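Local coordinates for putative uncharacterized protein (Burkholderia ambifaria, PDB 3W20), which probably catalyses the 2-oxoglutarate-dependent oxidation of N-substituted L-amino acids at a mononuclear metal centre, at residues M10-A15 and A226-K231; A50-E55 and R256-F261; R102-L107 and E132-L137; M193-N198 and S242-A247. One frame throughout, in Å; residues are numbered along the deposited sequence. Where two conformers were deposited one is given.

All four contacts involve the double-stranded beta-helix or chain next to it. Interactions 1 and 4 lie on the same side of the chain's centre and share the small antiparallel sheet: strand 193-196 is its middle member, with 227-230 and 246-248 at its two margins. Interaction 4 is buried and rests on backbone hydrogen bonds that end beside the zinc, whereas interaction 1 is partly exposed and apolar in its side-chain contacts, with no hydrogen bond across. Interactions 2 and 3 are buried contacts in which helices pack against chain belonging to the larger sheet, and they touch through Leu-260 and Leu-137. A cation-pi pair beside the cosubstrate site marks interaction 2; in interaction 3 a single asparagine amide makes all three hydrogen bonds, with leucine packing around it.

Interaction 1 (M10-A15 and A226-K231); sequences MRFGTA and AKIMLK
Phe-12 and Met-10 make an apolar contact with Ile-228 and Leu-230, laying the type II beta turn 11-14 of a hairpin loop against one margin of the small three-stranded sheet of the double-stranded beta-helix. The loop joins strands 4-10 and 17-22; strand 227-230 is the outer strand it meets, and no hydrogen bond crosses between the two segments. Gly-13 takes the third position of the turn with a positive phi (71°), a conformation that a residue without a side chain adopts readily. The turn is closed by Thr-14 N bonding to Arg-11 O at 3.2 Å, and Thr-14 OG1 adds a bond to Phe-12 O. Asp-36 holds the loop through a salt bridge to Arg-11 NH1 and a hydrogen bond from Phe-12 N. Leu-230 reaches the selenomethionine Met-10, whose methyl CE stands 3.4 Å from Leu-230 CD2; chi1 of Met-10 (5°) is nearly eclipsed, so its exact placing is doubtful. Ile-228 suits the centre of the patch because its two branches serve different neighbours. CG2, anti to the backbone N, turns to Met-10 CE at 4.0 Å, while the CG1 arm crosses Phe-12 at about a right angle. The end of that arm makes a CH-pi contact over the aromatic face, Ile-228 CD1 lying 4.0 Å from the centroid of the Phe-12 ring, displaced toward its rim.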
loop_
_atom_site.group_PDB
_atom_site.type_symbol
_atom_site.label_atom_id
_atom_site.label_comp_id
_atom_site.label_asym_id
_atom_site.label_seq_id
_atom_site.Cartn_x
_atom_site.Cartn_y
_atom_site.Cartn_z
HETATM N N MSE A 10 -14.413 20.642 -27.534
HETATM C CA MSE A 10 -13.468 20.607 -28.637
HETATM C C MSE A 10 -13.350 19.238 -29.208
HETATM O O MSE A 10 -13.174 18.279 -28.454
HETATM C CB MSE A 10 -12.060 21.024 -28.204
HETATM C CG MSE A 10 -11.967 21.258 -26.702
HETATM SE SE MSE A 10 -12.419 23.160 -26.352
HETATM C CE MSE A 10 -10.815 23.419 -27.320
ATOM N N ARG A 11 -13.409 19.122 -30.545
ATOM C CA ARG A 11 -13.039 17.861 -31.234
ATOM C C ARG A 11 -11.979 18.195 -32.223
ATOM O O ARG A 11 -12.018 19.292 -32.801
ATOM C CB ARG A 11 -14.273 17.338 -31.999
ATOM C CG ARG A 11 -15.221 16.564 -31.146
ATOM C CD ARG A 11 -14.517 15.264 -30.760
ATOM N NE ARG A 11 -15.148 14.102 -31.288
ATOM C CZ ARG A 11 -14.943 12.866 -30.858
ATOM N NH1 ARG A 11 -14.016 12.543 -29.894
ATOM N NH2 ARG A 11 -15.640 11.919 -31.469
ATOM N N PHE A 12 -11.048 17.291 -32.453
ATOM C CA PHE A 12 -10.001 17.492 -33.466
ATOM C C PHE A 12 -10.570 17.992 -34.796
ATOM O O PHE A 12 -11.555 17.473 -35.282
ATOM C CB PHE A 12 -9.160 16.196 -33.739
ATOM C CG PHE A 12 -8.327 15.769 -32.549
ATOM C CD1 PHE A 12 -7.224 16.520 -32.164
ATOM C CD2 PHE A 12 -8.714 14.645 -31.788
ATOM C CE1 PHE A 12 -6.444 16.132 -31.075
ATOM C CE2 PHE A 12 -7.983 14.303 -30.653
ATOM C CZ PHE A 12 -6.874 15.061 -30.264
ATOM N N GLY A 13 -9.899 19.015 -35.369
ATOM C CA GLY A 13 -10.230 19.552 -36.716
ATOM C C GLY A 13 -11.544 20.340 -36.834
ATOM O O GLY A 13 -11.915 20.722 -37.962
ATOM N N THR A 14 -12.210 20.613 -35.718
ATOM C CA THR A 14 -13.580 21.170 -35.680
ATOM C C THR A 14 -13.660 22.424 -34.806
ATOM O O THR A 14 -12.985 22.493 -33.775
ATOM C CB THR A 14 -14.499 20.075 -35.078
ATOM O OG1 THR A 14 -14.250 18.847 -35.757
ATOM C CG2 THR A 14 -15.945 20.388 -35.206
ATOM N N ALA A 15 -14.523 23.412 -35.146
ATOM C CA ALA A 15 -14.687 24.609 -34.287
ATOM C C ALA A 15 -15.324 24.203 -32.959
ATOM O O ALA A 15 -16.081 23.224 -32.925
ATOM C CB ALA A 15 -15.475 25.726 -34.983
ATOM N N ALA A 226 -3.170 15.786 -35.925
ATOM C CA ALA A 226 -3.923 16.991 -35.601
ATOM C C ALA A 226 -3.676 17.342 -34.118
ATOM O O ALA A 226 -3.566 16.453 -33.264
ATOM C CB ALA A 226 -5.416 16.848 -35.920
ATOM N N LYS A 227 -3.597 18.648 -33.813
ATOM C CA LYS A 227 -3.449 19.029 -32.415
ATOM C C LYS A 227 -4.476 20.069 -31.990
ATOM O O LYS A 227 -4.918 20.879 -32.818
ATOM C CB LYS A 227 -1.983 19.425 -32.049
ATOM C CG LYS A 227 -1.616 20.783 -32.461
ATOM C CD LYS A 227 -0.117 21.026 -32.268
ATOM C CE LYS A 227 0.139 22.324 -33.007
ATOM N NZ LYS A 227 1.581 22.707 -32.862
ATOM N N ILE A 228 -4.855 20.024 -30.708
ATOM C CA ILE A 228 -5.718 21.017 -30.063
ATOM C C ILE A 228 -4.828 21.720 -29.092
ATOM O O ILE A 228 -4.206 21.079 -28.209
ATOM C CB ILE A 228 -6.808 20.276 -29.292
ATOM C CG1 ILE A 228 -7.722 19.590 -30.297
ATOM C CG2 ILE A 228 -7.582 21.250 -28.433
ATOM C CD1 ILE A 228 -8.799 18.749 -29.631
HETATM N N MSE A 229 -4.659 23.051 -29.259
HETATM C CA MSE A 229 -3.980 23.862 -28.225
HETATM C C MSE A 229 -4.964 24.530 -27.276
HETATM O O MSE A 229 -5.894 25.180 -27.681
HETATM C CB MSE A 229 -2.972 24.864 -28.867
HETATM C CG MSE A 229 -1.797 24.073 -29.465
HETATM SE SE MSE A 229 -0.636 25.305 -30.494
HETATM C CE MSE A 229 -0.518 26.717 -29.131
ATOM N N LEU A 230 -4.772 24.317 -25.959
ATOM C CA LEU A 230 -5.675 24.813 -24.947
ATOM C C LEU A 230 -4.877 25.772 -24.041
ATOM O O LEU A 230 -3.685 25.532 -23.857
ATOM C CB LEU A 230 -6.085 23.616 -24.061
ATOM C CG LEU A 230 -6.934 22.514 -24.683
ATOM C CD1 LEU A 230 -7.265 21.462 -23.642
ATOM C CD2 LEU A 230 -8.213 23.161 -25.183
ATOM N N LYS A 231 -5.500 26.863 -23.599
ATOM C CA LYS A 231 -4.872 27.763 -22.634
ATOM C C LYS A 231 -5.879 27.964 -21.512
ATOM O O LYS A 231 -6.582 28.991 -21.458
ATOM C CB LYS A 231 -4.593 29.147 -23.288
ATOM C CG LYS A 231 -3.647 29.194 -24.488
ATOM C CD LYS A 231 -2.192 28.957 -24.136
ATOM C CE LYS A 231 -1.278 29.534 -25.251
ATOM N NZ LYS A 231 0.174 29.343 -25.017
#

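Interaction 2 (A50-E55 and R256-F261); sequences AWWDDE and RTMGLF
The indole of Trp-52 carries Arg-256 over one face, while Asp-53 OD1 lies at its edge in plane and Thr-257 O approaches the edge too, 3.4 Å from Trp-52 CZ3. The guanidinium does not lie flat on the ring: the two planes are 70° apart, and NH1 is the atom directed at the ring, 3.2 Å from Trp-52 CD2. This is a cation-pi contact over the pyrrole part of the indole, Arg-256 CZ standing 4.4 Å from that ring's centroid; Arg-140 is a further cation-pi partner. Arg-256 CD sits over the benzene part in a CH-pi contact. A bend at chi3 (-60°) brings aliphatic chain and NH1 onto the same face, and Gln-185 holds NE. Thus helix 48-52 is fastened to strand 255-265 of the larger sheet of the double-stranded beta-helix. Thr-257, a 2-oxoglutarate-binding residue, has its CB turned away from 50-55, and its side chain touches Arg-141 and Tyr-143. The selenomethionine Met-258, bent at chi3, reaches the helix: its CE is 3.4 Å from Trp-51 O and 3.7 Å from Trp-52 CE3.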
loop_
_atom_site.group_PDB
_atom_site.type_symbol
_atom_site.label_atom_id
_atom_site.label_comp_id
_atom_site.label_asym_id
_atom_site.label_seq_id
_atom_site.Cartn_x
_atom_site.Cartn_y
_atom_site.Cartn_z
ATOM N N ALA A 50 -9.919 29.953 -2.398
ATOM C CA ALA A 50 -10.671 29.099 -1.470
ATOM C C ALA A 50 -10.607 27.606 -1.877
ATOM O O ALA A 50 -10.624 26.730 -1.008
ATOM C CB ALA A 50 -12.137 29.561 -1.323
ATOM N N TRP A 51 -10.528 27.322 -3.194
ATOM C CA TRP A 51 -10.469 25.934 -3.656
ATOM C C TRP A 51 -9.129 25.309 -3.385
ATOM O O TRP A 51 -9.040 24.105 -3.095
ATOM C CB TRP A 51 -10.779 25.900 -5.131
ATOM C CG TRP A 51 -12.205 26.085 -5.391
ATOM C CD1 TRP A 51 -12.973 27.244 -5.219
ATOM C CD2 TRP A 51 -13.097 25.107 -5.991
ATOM N NE1 TRP A 51 -14.274 27.025 -5.664
ATOM C CE2 TRP A 51 -14.417 25.743 -6.079
ATOM C CE3 TRP A 51 -12.956 23.785 -6.394
ATOM C CZ2 TRP A 51 -15.519 25.079 -6.601
ATOM C CZ3 TRP A 51 -14.072 23.117 -6.895
ATOM C CH2 TRP A 51 -15.327 23.755 -7.017
ATOM N N TRP A 52 -8.069 26.118 -3.430
ATOM C CA TRP A 52 -6.759 25.609 -3.101
ATOM C C TRP A 52 -6.515 25.441 -1.628
ATOM O O TRP A 52 -5.931 24.427 -1.165
ATOM C CB TRP A 52 -5.728 26.581 -3.644
ATOM C CG TRP A 52 -4.322 26.130 -3.421
ATOM C CD1 TRP A 52 -3.501 26.379 -2.309
ATOM C CD2 TRP A 52 -3.490 25.415 -4.366
ATOM N NE1 TRP A 52 -2.263 25.816 -2.493
ATOM C CE2 TRP A 52 -2.188 25.239 -3.717
ATOM C CE3 TRP A 52 -3.702 24.858 -5.643
ATOM C CZ2 TRP A 52 -1.150 24.567 -4.335
ATOM C CZ3 TRP A 52 -2.638 24.177 -6.253
ATOM C CH2 TRP A 52 -1.379 24.045 -5.620
ATOM N N ASP A 53 -6.905 26.471 -0.889
ATOM C CA ASP A 53 -6.730 26.472 0.584
ATOM C C ASP A 53 -7.770 25.643 1.327
ATOM O O ASP A 53 -7.735 25.599 2.538
ATOM C CB ASP A 53 -6.834 27.927 1.109
ATOM C CG ASP A 53 -5.868 28.882 0.436
ATOM O OD1 ASP A 53 -4.864 28.444 -0.125
ATOM O OD2 ASP A 53 -6.151 30.091 0.450
ATOM N N ASP A 54 -8.730 25.021 0.631
ATOM C CA ASP A 54 -9.646 24.013 1.199
ATOM C C ASP A 54 -8.995 23.150 2.295
ATOM O O ASP A 54 -7.951 22.525 2.084
ATOM C CB ASP A 54 -10.141 23.096 0.061
ATOM C CG ASP A 54 -11.383 22.300 0.406
ATOM O OD1 ASP A 54 -11.439 21.509 1.378
ATOM O OD2 ASP A 54 -12.352 22.426 -0.376
ATOM N N GLU A 55 -9.635 23.087 3.469
ATOM C CA GLU A 55 -9.048 22.380 4.627
ATOM C C GLU A 55 -8.779 20.872 4.399
ATOM O O GLU A 55 -7.948 20.276 5.089
ATOM C CB GLU A 55 -9.893 22.631 5.910
ATOM C CG GLU A 55 -10.085 24.113 6.265
ATOM C CD GLU A 55 -11.324 24.737 5.583
ATOM O OE1 GLU A 55 -11.439 24.668 4.322
ATOM O OE2 GLU A 55 -12.200 25.286 6.315
ATOM N N ARG A 256 -0.507 27.030 -10.801
ATOM C CA ARG A 256 -1.066 26.046 -9.872
ATOM C C ARG A 256 -2.349 25.439 -10.433
ATOM O O ARG A 256 -3.183 26.181 -10.937
ATOM C CB ARG A 256 -1.345 26.720 -8.524
ATOM C CG ARG A 256 -0.043 26.976 -7.775
ATOM C CD ARG A 256 -0.303 27.581 -6.429
ATOM N NE ARG A 256 -0.992 28.849 -6.533
ATOM C CZ ARG A 256 -1.922 29.211 -5.684
ATOM N NH1 ARG A 256 -2.239 28.380 -4.692
ATOM N NH2 ARG A 256 -2.528 30.364 -5.821
ATOM N N THR A 257 -2.471 24.107 -10.328
ATOM C CA THR A 257 -3.701 23.371 -10.720
ATOM C C THR A 257 -4.006 22.327 -9.642
ATOM O O THR A 257 -3.122 22.007 -8.802
ATOM C CB THR A 257 -3.563 22.638 -12.094
ATOM O OG1 THR A 257 -2.642 21.588 -11.927
ATOM C CG2 THR A 257 -3.018 23.609 -13.177
HETATM N N MSE A 258 -5.231 21.787 -9.651
HETATM C CA MSE A 258 -5.610 20.688 -8.822
HETATM C C MSE A 258 -6.141 19.674 -9.793
HETATM O O MSE A 258 -6.950 20.053 -10.644
HETATM C CB MSE A 258 -6.915 21.327 -8.201
HETATM C CG MSE A 258 -7.316 20.803 -6.904
HETATM SE SE MSE A 258 -8.521 22.305 -6.367
HETATM C CE MSE A 258 -7.171 23.456 -5.865
ATOM N N GLY A 259 -5.778 18.404 -9.704
ATOM C CA GLY A 259 -6.394 17.456 -10.707
ATOM C C GLY A 259 -6.615 16.012 -10.234
ATOM O O GLY A 259 -6.131 15.563 -9.202
ATOM N N LEU A 260 -7.345 15.264 -11.039
ATOM C CA LEU A 260 -7.440 13.833 -10.826
ATOM C C LEU A 260 -7.745 13.197 -12.193
ATOM O O LEU A 260 -7.741 13.890 -13.213
ATOM C CB LEU A 260 -8.555 13.548 -9.840
ATOM C CG LEU A 260 -9.922 14.183 -10.030
ATOM C CD1 LEU A 260 -10.800 13.568 -11.150
ATOM C CD2 LEU A 260 -10.683 14.113 -8.671
ATOM N N PHE A 261 -7.955 11.878 -12.162
ATOM C CA PHE A 261 -8.401 11.156 -13.341
ATOM C C PHE A 261 -9.670 10.382 -12.987
ATOM O O PHE A 261 -9.957 10.024 -11.813
ATOM C CB PHE A 261 -7.285 10.153 -13.752
ATOM C CG PHE A 261 -6.066 10.851 -14.238
ATOM C CD1 PHE A 261 -5.930 11.186 -15.614
ATOM C CD2 PHE A 261 -5.021 11.158 -13.334
ATOM C CE1 PHE A 261 -4.796 11.857 -16.099
ATOM C CE2 PHE A 261 -3.867 11.821 -13.817
ATOM C CZ PHE A 261 -3.774 12.213 -15.159
#

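Interaction 3 (R102-L107 and E132-L137); sequences RVNDGL and EVEFLL
The side-chain amide of Asn-104 makes three hydrogen bonds with segment 132-137. Its ND2 gives one to Phe-135 O at 2.8 Å (163°), with the acceptor exactly in the amide plane. A second runs from ND2 to Glu-134 OE1 at 3.1 Å (159°), reaching the carboxylate on its anti side and well out of its plane. In return, Asn-104 OD1 accepts Leu-137 N at 2.9 Å, a more bent bond. Asparagine suits the place because one flat group offers a donor and an acceptor together, matching the backbone C=O of Phe-135 and N-H of Leu-137, buried groups that the amide satisfies; the three bonds fix the rotation of the amide. Glu-134 has a second partner, since its OE2 forms a salt bridge with Arg-108. The contact docks the end of the long helix 87-107 on the segment that leads into strand 139-143 of the double-stranded beta-helix. The same helix lies at the dimer interface, where Arg-102 forms a salt bridge with Asp-105 of the second subunit. Around the amide the packing is leucine-rich. Leu-136 CD1, on a chain swung anti to the backbone N (chi1 171°), touches two helix residues, tightly at 3.5 Å from Val-103 CG2 and at 3.8 Å from Leu-107 CD1. Leu-107 and Leu-137 run antiparallel alongside each other, their CB atoms 4.1 Å apart.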
loop_
_atom_site.group_PDB
_atom_site.type_symbol
_atom_site.label_atom_id
_atom_site.label_comp_id
_atom_site.label_asym_id
_atom_site.label_seq_id
_atom_site.Cartn_x
_atom_site.Cartn_y
_atom_site.Cartn_z
ATOM N N ARG A 102 -4.005 7.812 4.441
ATOM C CA ARG A 102 -3.791 8.935 5.383
ATOM C C ARG A 102 -4.469 10.175 4.811
ATOM O O ARG A 102 -5.064 10.958 5.509
ATOM C CB ARG A 102 -2.295 9.243 5.601
ATOM C CG ARG A 102 -1.533 8.228 6.465
ATOM C CD ARG A 102 -2.094 8.163 7.883
ATOM N NE ARG A 102 -1.871 6.881 8.580
ATOM C CZ ARG A 102 -2.356 6.595 9.790
ATOM N NH1 ARG A 102 -3.077 7.520 10.436
ATOM N NH2 ARG A 102 -2.129 5.395 10.366
ATOM N N VAL A 103 -4.392 10.360 3.512
ATOM C CA VAL A 103 -4.744 11.674 2.993
ATOM C C VAL A 103 -6.161 11.724 2.381
ATOM O O VAL A 103 -6.754 12.828 2.278
ATOM C CB VAL A 103 -3.734 12.210 1.975
ATOM C CG1 VAL A 103 -2.277 12.036 2.397
ATOM C CG2 VAL A 103 -3.918 11.528 0.655
ATOM N N ASN A 104 -6.735 10.591 2.017
ATOM C CA ASN A 104 -8.039 10.611 1.308
ATOM C C ASN A 104 -9.203 11.071 2.209
ATOM O O ASN A 104 -10.156 11.606 1.692
ATOM C CB ASN A 104 -8.419 9.261 0.748
ATOM C CG ASN A 104 -7.786 9.000 -0.621
ATOM O OD1 ASN A 104 -7.161 9.870 -1.205
ATOM N ND2 ASN A 104 -7.983 7.830 -1.110
ATOM N N ASP A 105 -9.070 10.907 3.534
ATOM C CA ASP A 105 -10.125 11.329 4.456
ATOM C C ASP A 105 -10.373 12.822 4.351
ATOM O O ASP A 105 -11.539 13.278 4.252
ATOM C CB ASP A 105 -9.813 10.871 5.883
ATOM C CG ASP A 105 -10.139 9.371 6.111
ATOM O OD1 ASP A 105 -10.850 8.751 5.292
ATOM O OD2 ASP A 105 -9.670 8.805 7.123
ATOM N N GLY A 106 -9.281 13.574 4.321
ATOM C CA GLY A 106 -9.322 14.981 3.927
ATOM C C GLY A 106 -9.697 15.248 2.466
ATOM O O GLY A 106 -10.596 16.105 2.165
ATOM N N LEU A 107 -9.060 14.521 1.512
ATOM C CA LEU A 107 -9.391 14.864 0.087
ATOM C C LEU A 107 -10.846 14.649 -0.279
ATOM O O LEU A 107 -11.414 15.389 -1.062
ATOM C CB LEU A 107 -8.506 14.021 -0.891
ATOM C CG LEU A 107 -7.033 14.367 -0.828
ATOM C CD1 LEU A 107 -6.203 13.341 -1.630
ATOM C CD2 LEU A 107 -6.738 15.807 -1.321
ATOM N N GLU A 132 -11.003 -3.954 0.323
ATOM C CA GLU A 132 -10.642 -2.941 -0.679
ATOM C C GLU A 132 -9.998 -1.651 -0.119
ATOM O O GLU A 132 -10.464 -1.068 0.863
ATOM C CB GLU A 132 -11.792 -2.647 -1.634
ATOM C CG GLU A 132 -12.850 -1.723 -1.063
ATOM C CD GLU A 132 -14.217 -1.992 -1.654
ATOM O OE1 GLU A 132 -14.311 -2.320 -2.853
ATOM O OE2 GLU A 132 -15.201 -1.882 -0.903
ATOM N N VAL A 133 -8.899 -1.241 -0.747
ATOM C CA VAL A 133 -8.145 -0.103 -0.247
ATOM C C VAL A 133 -8.142 0.885 -1.444
ATOM O O VAL A 133 -8.303 0.488 -2.590
ATOM C CB VAL A 133 -6.745 -0.508 0.225
ATOM C CG1 VAL A 133 -6.821 -1.727 1.182
ATOM C CG2 VAL A 133 -5.801 -0.723 -0.917
ATOM N N GLU A 134 -8.005 2.143 -1.124
ATOM C CA GLU A 134 -8.261 3.222 -2.078
ATOM C C GLU A 134 -6.933 3.654 -2.697
ATOM O O GLU A 134 -5.897 3.709 -2.043
ATOM C CB GLU A 134 -8.865 4.427 -1.367
ATOM C CG GLU A 134 -10.243 4.078 -0.765
ATOM C CD GLU A 134 -10.852 5.272 -0.042
ATOM O OE1 GLU A 134 -10.155 6.222 0.340
ATOM O OE2 GLU A 134 -12.083 5.242 0.111
ATOM N N PHE A 135 -7.039 3.990 -3.982
ATOM C CA PHE A 135 -6.054 4.814 -4.649
ATOM C C PHE A 135 -6.121 6.235 -4.088
ATOM O O PHE A 135 -7.171 6.684 -3.524
ATOM C CB PHE A 135 -6.415 4.861 -6.113
ATOM C CG PHE A 135 -6.024 3.577 -6.893
ATOM C CD1 PHE A 135 -4.969 3.577 -7.802
ATOM C CD2 PHE A 135 -6.741 2.420 -6.728
ATOM C CE1 PHE A 135 -4.626 2.392 -8.491
ATOM C CE2 PHE A 135 -6.406 1.246 -7.403
ATOM C CZ PHE A 135 -5.367 1.234 -8.299
ATOM N N LEU A 136 -5.009 6.949 -4.233
ATOM C CA LEU A 136 -4.977 8.357 -3.907
ATOM C C LEU A 136 -6.084 9.067 -4.712
ATOM O O LEU A 136 -6.271 8.784 -5.920
ATOM C CB LEU A 136 -3.592 8.947 -4.306
ATOM C CG LEU A 136 -3.518 10.456 -4.219
ATOM C CD1 LEU A 136 -3.576 10.748 -2.712
ATOM C CD2 LEU A 136 -2.208 11.002 -4.762
ATOM N N LEU A 137 -6.784 10.057 -4.107
ATOM C CA LEU A 137 -7.913 10.686 -4.862
ATOM C C LEU A 137 -7.540 11.783 -5.859
ATOM O O LEU A 137 -8.182 11.917 -6.920
ATOM C CB LEU A 137 -8.991 11.271 -3.894
ATOM C CG LEU A 137 -10.045 10.263 -3.498
ATOM C CD1 LEU A 137 -10.802 10.757 -2.216
ATOM C CD2 LEU A 137 -11.083 10.140 -4.667
#

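Interaction 4 (M193-N198 and S242-A247); sequences MVMWDN and SKNLHA. With ZN (zinc ion), chain C.
Leu-245 O is met by several groups of strand 193-196: it accepts Trp-196 N at 2.8 Å, and Met-195 CA adds a CA-H...O contact at 3.3 Å. The edge of the Trp-196 indole also borders it. Val-194 and Ala-247 form an antiparallel hydrogen-bonded pair, Val-194 N to Ala-247 O and Ala-247 N to Val-194 O. The pairing continues past the strand ends into the loops, where Leu-245 N bonds almost straight (174°) to Asn-198 O. Ala-247 CB lies in the plane of the Trp-196 ring at its rim, 3.9 Å from CZ3, where a small methyl fits. Leu-245 CD2, out of that plane, touches Trp-196 CE3 at 3.7 Å. On the other face of the sheet the selenomethionine Met-193 brings its CE to His-246 CB at 3.7 Å. A water donates to both Asp-197 OD1 and Asn-244 OD1. This is the small sheet of the double-stranded beta-helix, and His-246 binds the zinc through NE2 at 2.1 Å, with His-155 and Asp-157 completing the facial-triad pattern of 2-oxoglutarate oxygenases. His-246 ND1 donates to Asn-244 O at 2.8 Å within the ring plane, which implies that the imidazole is held in rotation, with NE2 presented to the zinc.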
loop_
_atom_site.group_PDB
_atom_site.type_symbol
_atom_site.label_atom_id
_atom_site.label_comp_id
_atom_site.label_asym_id
_atom_site.label_seq_id
_atom_site.Cartn_x
_atom_site.Cartn_y
_atom_site.Cartn_z
HETATM N N MSE A 193 -1.790 23.769 -22.642
HETATM C CA MSE A 193 -1.688 22.318 -22.922
HETATM C C MSE A 193 -1.845 22.089 -24.390
HETATM O O MSE A 193 -2.762 22.680 -25.015
HETATM C CB MSE A 193 -2.792 21.559 -22.137
HETATM C CG MSE A 193 -2.540 20.076 -22.339
HETATM SE SE MSE A 193 -4.008 19.219 -21.250
HETATM C CE MSE A 193 -4.653 18.015 -22.523
ATOM N N VAL A 194 -1.022 21.235 -24.955
ATOM C CA VAL A 194 -1.213 20.802 -26.327
ATOM C C VAL A 194 -1.668 19.303 -26.245
ATOM O O VAL A 194 -1.147 18.525 -25.442
ATOM C CB VAL A 194 0.074 20.912 -27.126
ATOM C CG1 VAL A 194 -0.176 20.389 -28.509
ATOM C CG2 VAL A 194 0.444 22.402 -27.166
HETATM N N MSE A 195 -2.632 18.928 -27.083
HETATM C CA MSE A 195 -3.146 17.552 -27.076
HETATM C C MSE A 195 -3.137 17.099 -28.556
HETATM O O MSE A 195 -3.738 17.791 -29.441
HETATM C CB MSE A 195 -4.583 17.554 -26.424
HETATM C CG MSE A 195 -5.069 16.149 -26.643
HETATM SE SE MSE A 195 -6.848 16.069 -25.686
HETATM C CE MSE A 195 -8.026 16.984 -26.740
ATOM N N TRP A 196 -2.426 15.969 -28.862
ATOM C CA TRP A 196 -2.443 15.449 -30.185
ATOM C C TRP A 196 -3.391 14.278 -30.424
ATOM O O TRP A 196 -3.733 13.521 -29.498
ATOM C CB TRP A 196 -1.060 14.931 -30.525
ATOM C CG TRP A 196 0.044 15.997 -30.579
ATOM C CD1 TRP A 196 0.550 16.654 -31.714
ATOM C CD2 TRP A 196 0.835 16.515 -29.461
ATOM N NE1 TRP A 196 1.571 17.513 -31.361
ATOM C CE2 TRP A 196 1.811 17.463 -30.050
ATOM C CE3 TRP A 196 0.925 16.223 -28.135
ATOM C CZ2 TRP A 196 2.723 18.151 -29.255
ATOM C CZ3 TRP A 196 1.839 16.932 -27.336
ATOM C CH2 TRP A 196 2.749 17.836 -27.903
ATOM N N ASP A 197 -3.805 14.126 -31.699
ATOM C CA ASP A 197 -4.590 12.970 -32.139
ATOM C C ASP A 197 -3.695 11.764 -32.372
ATOM O O ASP A 197 -3.411 11.270 -33.521
ATOM C CB ASP A 197 -5.463 13.406 -33.337
ATOM C CG ASP A 197 -6.199 12.268 -33.959
ATOM O OD1 ASP A 197 -6.559 11.332 -33.227
ATOM O OD2 ASP A 197 -6.324 12.295 -35.205
ATOM N N ASN A 198 -3.134 11.303 -31.255
ATOM C CA ASN A 198 -2.154 10.209 -31.246
ATOM C C ASN A 198 -2.290 9.487 -29.909
ATOM O O ASN A 198 -2.287 10.134 -28.895
ATOM C CB ASN A 198 -0.729 10.748 -31.405
ATOM C CG ASN A 198 0.314 9.651 -31.389
ATOM O OD1 ASN A 198 0.619 9.067 -30.337
ATOM N ND2 ASN A 198 0.867 9.331 -32.590
ATOM N N SER A 242 -7.508 11.248 -21.592
ATOM C CA SER A 242 -6.106 11.331 -21.216
ATOM C C SER A 242 -5.199 10.332 -21.972
ATOM O O SER A 242 -3.973 10.418 -21.885
ATOM C CB SER A 242 -5.944 11.219 -19.697
ATOM O OG SER A 242 -6.196 9.877 -19.262
ATOM N N LYS A 243 -5.814 9.404 -22.751
ATOM C CA LYS A 243 -4.978 8.520 -23.587
ATOM C C LYS A 243 -4.301 9.243 -24.796
ATOM O O LYS A 243 -3.346 8.670 -25.383
ATOM C CB LYS A 243 -5.840 7.322 -24.032
ATOM C CG LYS A 243 -5.882 6.342 -22.844
ATOM C CD LYS A 243 -6.650 5.096 -23.262
ATOM C CE LYS A 243 -6.115 4.305 -24.470
ATOM N NZ LYS A 243 -4.658 3.883 -24.281
ATOM N N ASN A 244 -4.884 10.389 -25.196
ATOM C CA ASN A 244 -4.272 11.224 -26.277
ATOM C C ASN A 244 -2.999 11.802 -25.721
ATOM O O ASN A 244 -2.981 12.292 -24.580
ATOM C CB ASN A 244 -5.227 12.333 -26.649
ATOM C CG ASN A 244 -6.544 11.800 -27.175
ATOM O OD1 ASN A 244 -6.575 10.958 -27.980
ATOM N ND2 ASN A 244 -7.600 12.418 -26.802
ATOM N N LEU A 245 -1.945 11.712 -26.524
ATOM C CA LEU A 245 -0.694 12.379 -26.157
ATOM C C LEU A 245 -0.933 13.888 -25.830
ATOM O O LEU A 245 -1.715 14.585 -26.491
ATOM C CB LEU A 245 0.278 12.172 -27.327
ATOM C CG LEU A 245 1.675 12.430 -26.828
ATOM C CD1 LEU A 245 2.206 11.184 -26.152
ATOM C CD2 LEU A 245 2.493 12.866 -28.040
ATOM N N HIS A 246 -0.290 14.373 -24.766
ATOM C CA HIS A 246 -0.397 15.813 -24.470
ATOM C C HIS A 246 0.754 16.333 -23.664
ATOM O O HIS A 246 1.443 15.546 -23.041
ATOM C CB HIS A 246 -1.702 16.075 -23.659
ATOM C CG HIS A 246 -1.864 15.228 -22.412
ATOM N ND1 HIS A 246 -2.304 13.934 -22.439
ATOM C CD2 HIS A 246 -1.701 15.574 -21.091
ATOM C CE1 HIS A 246 -2.375 13.465 -21.147
ATOM N NE2 HIS A 246 -2.037 14.499 -20.318
ATOM N N ALA A 247 0.883 17.659 -23.527
ATOM C CA ALA A 247 2.084 18.182 -22.849
ATOM C C ALA A 247 1.720 19.530 -22.347
ATOM O O ALA A 247 0.893 20.181 -22.971
ATOM C CB ALA A 247 3.210 18.286 -23.898
HETATM ZN ZN ZN C . -1.511 13.846 -18.350
HETATM O O HOH W 1 -7.404 10.618 -30.798
#